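Local structure of O-phospho-L-seryl-tRNA:Cys-tRNA synthase (Methanocaldococcus jannaschii DSM 2661, 5X6B) at residues 335-339 against 340-344; 257-260 against 261-265. The protein converts O-phosphoseryl-tRNA into cysteinyl-tRNA, probably by pyridoxal-phosphate-dependent replacement of the phosphate group with sulfur. All coordinates share one frame; numbering follows the deposited sequence.

Interaction 1 of 2, residues 335-339 against 340-344; sequences GFKQL and GIKPK
K337 sends its ammonium group across to the tip of K342, with K337 NZ and K342 NZ 4.0 Å apart. The K337 chain runs out extended and turns only at its last torsion (chi4 59°), which swings NZ aside; the two chains cross at about a right angle. Two like charges this close should disfavour each other, though K342 also has a long, weak ion pair with E332.

Next comes Q338, which carries the contact. With CG anti to the backbone N (chi1 178°), its chain reaches into the loop of 340-344, and the amide lands between two lysine chains. One face meets K342, with Q338 CD 3.5 Å from K342 CG; over the other face lies K344, whose CD is 3.7 Å from Q338 CD. K342 is extended and slides past the glutamine in the opposite direction, whereas K344 bends at chi2 and chi3 to curl over the amide.

The bonds of the amide nitrogen are weak: Q338 NE2 gives a strongly bent hydrogen bond to I341 O (3.0 Å, 125° at the hydrogen) and a second, straighter one to L339 O (3.3 Å). On the other branch, a water donates to Q338 OE1 at 3.1 Å and accepts from K344 N at 2.8 Å, tying the amide to the chain just past the cis peptide bond before P343. L339 points away from the loop, and the backbone turns there through G340, whose phi is positive.

All this follows helix 317-331, which ends in a Schellman motif with G335 as its C-prime residue. K337 and L339 pair through their backbones with E352 and K350, making 337-338 an outer strand of a small antiparallel sheet, while Q338 also packs on V328 of the helix.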
loop_
_atom_site.group_PDB
_atom_site.type_symbol
_atom_site.label_atom_id
_atom_site.label_comp_id
_atom_site.label_asym_id
_atom_site.label_seq_id
_atom_site.Cartn_x
_atom_site.Cartn_y
_atom_site.Cartn_z
ATOM N N GLY B 335 -31.358 -19.418 17.444
ATOM C CA GLY B 335 -32.427 -18.618 16.874
ATOM C C GLY B 335 -32.023 -17.586 15.834
ATOM O O GLY B 335 -32.748 -16.620 15.603
ATOM N N PHE B 336 -30.866 -17.777 15.209
ATOM C CA PHE B 336 -30.463 -16.913 14.109
ATOM C C PHE B 336 -30.896 -17.554 12.800
ATOM O O PHE B 336 -30.581 -18.710 12.543
ATOM C CB PHE B 336 -28.948 -16.666 14.101
ATOM C CG PHE B 336 -28.465 -15.726 15.178
ATOM C CD1 PHE B 336 -29.298 -15.336 16.218
ATOM C CD2 PHE B 336 -27.179 -15.207 15.131
ATOM C CE1 PHE B 336 -28.849 -14.470 17.201
ATOM C CE2 PHE B 336 -26.725 -14.334 16.108
ATOM C CZ PHE B 336 -27.562 -13.968 17.144
ATOM N N LYS B 337 -31.627 -16.813 11.973
ATOM C CA LYS B 337 -32.043 -17.341 10.682
ATOM C C LYS B 337 -31.162 -16.788 9.574
ATOM O O LYS B 337 -31.133 -15.578 9.341
ATOM C CB LYS B 337 -33.510 -17.012 10.403
ATOM C CG LYS B 337 -34.010 -17.506 9.046
ATOM C CD LYS B 337 -35.492 -17.196 8.853
ATOM C CE LYS B 337 -36.017 -17.741 7.529
ATOM N NZ LYS B 337 -35.840 -19.217 7.423
ATOM N N GLN B 338 -30.432 -17.671 8.899
ATOM C CA GLN B 338 -29.623 -17.246 7.768
ATOM C C GLN B 338 -30.524 -16.726 6.657
ATOM O O GLN B 338 -31.464 -17.400 6.241
ATOM C CB GLN B 338 -28.757 -18.385 7.233
ATOM C CG GLN B 338 -27.947 -17.969 6.014
ATOM C CD GLN B 338 -27.671 -19.112 5.062
ATOM O OE1 GLN B 338 -27.425 -20.243 5.478
ATOM N NE2 GLN B 338 -27.728 -18.823 3.767
ATOM N N LEU B 339 -30.238 -15.520 6.184
ATOM C CA LEU B 339 -30.948 -14.983 5.038
ATOM C C LEU B 339 -30.161 -15.311 3.786
ATOM O O LEU B 339 -29.008 -15.730 3.862
ATOM C CB LEU B 339 -31.157 -13.476 5.178
ATOM C CG LEU B 339 -32.077 -13.091 6.337
ATOM C CD1 LEU B 339 -32.252 -11.584 6.429
ATOM C CD2 LEU B 339 -33.419 -13.799 6.196
ATOM N N GLY B 340 -30.790 -15.137 2.631
ATOM C CA GLY B 340 -30.118 -15.398 1.377
ATOM C C GLY B 340 -30.178 -16.858 0.988
ATOM O O GLY B 340 -30.784 -17.681 1.677
ATOM N N ILE B 341 -29.544 -17.172 -0.134
ATOM C CA ILE B 341 -29.467 -18.533 -0.639
ATOM C C ILE B 341 -28.805 -19.505 0.347
ATOM O O ILE B 341 -27.706 -19.248 0.845
ATOM C CB ILE B 341 -28.693 -18.558 -1.975
ATOM C CG1 ILE B 341 -29.461 -17.770 -3.041
ATOM C CG2 ILE B 341 -28.414 -19.988 -2.421
ATOM C CD1 ILE B 341 -28.768 -17.696 -4.394
ATOM N N LYS B 342 -29.487 -20.615 0.628
ATOM C CA LYS B 342 -28.915 -21.713 1.410
ATOM C C LYS B 342 -28.579 -22.901 0.509
ATOM O O LYS B 342 -29.359 -23.249 -0.375
ATOM C CB LYS B 342 -29.876 -22.167 2.508
ATOM C CG LYS B 342 -30.098 -21.169 3.621
ATOM C CD LYS B 342 -31.051 -21.733 4.668
ATOM C CE LYS B 342 -31.309 -20.734 5.788
ATOM N NZ LYS B 342 -32.409 -21.171 6.691
ATOM N N PRO B 343 -27.417 -23.531 0.730
ATOM C CA PRO B 343 -26.405 -23.160 1.723
ATOM C C PRO B 343 -25.468 -22.070 1.209
ATOM O O PRO B 343 -25.431 -21.821 0.003
ATOM C CB PRO B 343 -25.648 -24.466 1.938
ATOM C CG PRO B 343 -25.709 -25.126 0.603
ATOM C CD PRO B 343 -27.059 -24.779 0.029
ATOM N N LYS B 344 -24.718 -21.444 2.111
ATOM C CA LYS B 344 -23.811 -20.366 1.735
ATOM C C LYS B 344 -22.758 -20.826 0.738
ATOM O O LYS B 344 -22.081 -21.828 0.954
ATOM C CB LYS B 344 -23.124 -19.786 2.971
ATOM C CG LYS B 344 -24.033 -18.994 3.896
ATOM C CD LYS B 344 -24.728 -17.850 3.172
ATOM C CE LYS B 344 -23.744 -16.868 2.552
ATOM N NZ LYS B 344 -24.455 -15.697 1.953
HETATM O O HOH W 1 -25.300 -22.323 4.722
#

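Interaction 2 of 2, residues 257-260 against 261-265; sequences MAAS and APCGI
A259 and C263 meet across a bend in the chain, where the methyl CB of A259 touches C263 SG at 3.6 Å. The sulfur gets there through its first torsion: at chi1 75° SG lies between the backbone N and the carbonyl carbon of its own residue, turned back over the bend. It also lies 3.6 Å from S260 O, a packing contact, since no hydrogen bond joins the two segments.

S260 takes a different staggered position. Its OG is anti to the carbonyl carbon and beside the backbone N (chi1 -57°), and it makes a weak hydrogen bond to W79 O of the second subunit. A261 points away from 257-260, and the peptide bond that follows it, into P262, is cis. The chain turns sharply here, and C263 points back toward A259.

The bend links strand 248-252 to strand 264-268, close behind K255, the lysine that carries pyridoxal phosphate as a Schiff base. A259 and C263 both bond through their backbones to G253, while A259 packs on T302 and L303 and C263 on P299, all of helix 298-305. Strand 264-268 then enters the seven-stranded sheet antiparallel to both its neighbours, 115-119 and 248-252, as the seventh strand does in fold-type I pyridoxal phosphate enzymes.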
loop_
_atom_site.group_PDB
_atom_site.type_symbol
_atom_site.label_atom_id
_atom_site.label_comp_id
_atom_site.label_asym_id
_atom_site.label_seq_id
_atom_site.Cartn_x
_atom_site.Cartn_y
_atom_site.Cartn_z
ATOM N N MET B 257 -8.720 -8.860 -1.931
ATOM C CA MET B 257 -7.400 -9.272 -2.407
ATOM C C MET B 257 -6.292 -8.908 -1.423
ATOM O O MET B 257 -5.150 -8.678 -1.822
ATOM C CB MET B 257 -7.110 -8.661 -3.777
ATOM C CG MET B 257 -8.124 -9.054 -4.834
ATOM S SD MET B 257 -7.745 -8.403 -6.465
ATOM C CE MET B 257 -6.389 -9.458 -6.955
ATOM N N ALA B 258 -6.645 -8.865 -0.141
ATOM C CA ALA B 258 -5.679 -8.678 0.940
ATOM C C ALA B 258 -4.727 -7.501 0.714
ATOM O O ALA B 258 -3.533 -7.601 1.004
ATOM C CB ALA B 258 -4.880 -9.956 1.141
ATOM N N ALA B 259 -5.254 -6.395 0.195
ATOM C CA ALA B 259 -4.436 -5.214 -0.071
ATOM C C ALA B 259 -4.947 -4.008 0.703
ATOM O O ALA B 259 -6.047 -4.033 1.257
ATOM C CB ALA B 259 -4.404 -4.913 -1.561
ATOM N N SER B 260 -4.142 -2.952 0.748
ATOM C CA SER B 260 -4.554 -1.719 1.410
ATOM C C SER B 260 -5.443 -0.899 0.490
ATOM O O SER B 260 -5.259 -0.900 -0.725
ATOM C CB SER B 260 -3.338 -0.888 1.825
ATOM O OG SER B 260 -2.474 -1.634 2.665
ATOM N N ALA B 261 -6.407 -0.198 1.074
ATOM C CA ALA B 261 -7.255 0.709 0.308
ATOM C C ALA B 261 -6.498 1.994 -0.027
ATOM O O ALA B 261 -5.642 2.429 0.739
ATOM C CB ALA B 261 -8.532 1.026 1.082
ATOM N N PRO B 262 -6.807 2.604 -1.179
ATOM C CA PRO B 262 -7.738 2.083 -2.178
ATOM C C PRO B 262 -7.030 1.531 -3.411
ATOM O O PRO B 262 -6.225 2.226 -4.034
ATOM C CB PRO B 262 -8.569 3.312 -2.528
ATOM C CG PRO B 262 -7.593 4.452 -2.399
ATOM C CD PRO B 262 -6.528 4.034 -1.402
ATOM N N CYS B 263 -7.320 0.280 -3.750
ATOM C CA CYS B 263 -6.830 -0.289 -4.999
ATOM C C CYS B 263 -7.822 -1.312 -5.535
ATOM O O CYS B 263 -8.747 -1.730 -4.836
ATOM C CB CYS B 263 -5.454 -0.929 -4.817
ATOM S SG CYS B 263 -5.447 -2.515 -3.963
ATOM N N GLY B 264 -7.620 -1.707 -6.786
ATOM C CA GLY B 264 -8.536 -2.598 -7.465
ATOM C C GLY B 264 -8.010 -2.937 -8.842
ATOM O O GLY B 264 -6.936 -2.483 -9.234
ATOM N N ILE B 265 -8.763 -3.746 -9.577
ATOM C CA ILE B 265 -8.346 -4.166 -10.907
ATOM C C ILE B 265 -9.505 -4.041 -11.880
ATOM O O ILE B 265 -10.647 -4.349 -11.538
ATOM C CB ILE B 265 -7.824 -5.622 -10.904
ATOM C CG1 ILE B 265 -6.543 -5.725 -10.083
ATOM C CG2 ILE B 265 -7.549 -6.109 -12.321
ATOM C CD1 ILE B 265 -5.400 -4.922 -10.656
#

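Overall arrangement
Interaction 2 lies in the loop leading into strand 264-268 of the large mixed sheet and follows closely on K255, the lysine bearing the cofactor; interaction 1 comes later in the chain, at an outer strand of the small antiparallel sheet. Their centres are 29 Å apart and their nearest atoms about 18 Å, so they do not touch. Interaction 2 is buried, its centre about 10 Å from the centre of the chain, and also meets the second subunit, whereas the centre of interaction 1 is about 20 Å from it and no other chain touches that contact. Nearest atoms to the bound nucleic acid are about 21 Å away for 257-265 and about 45 Å for 335-344. Both contacts round a bend that contains a cis-proline.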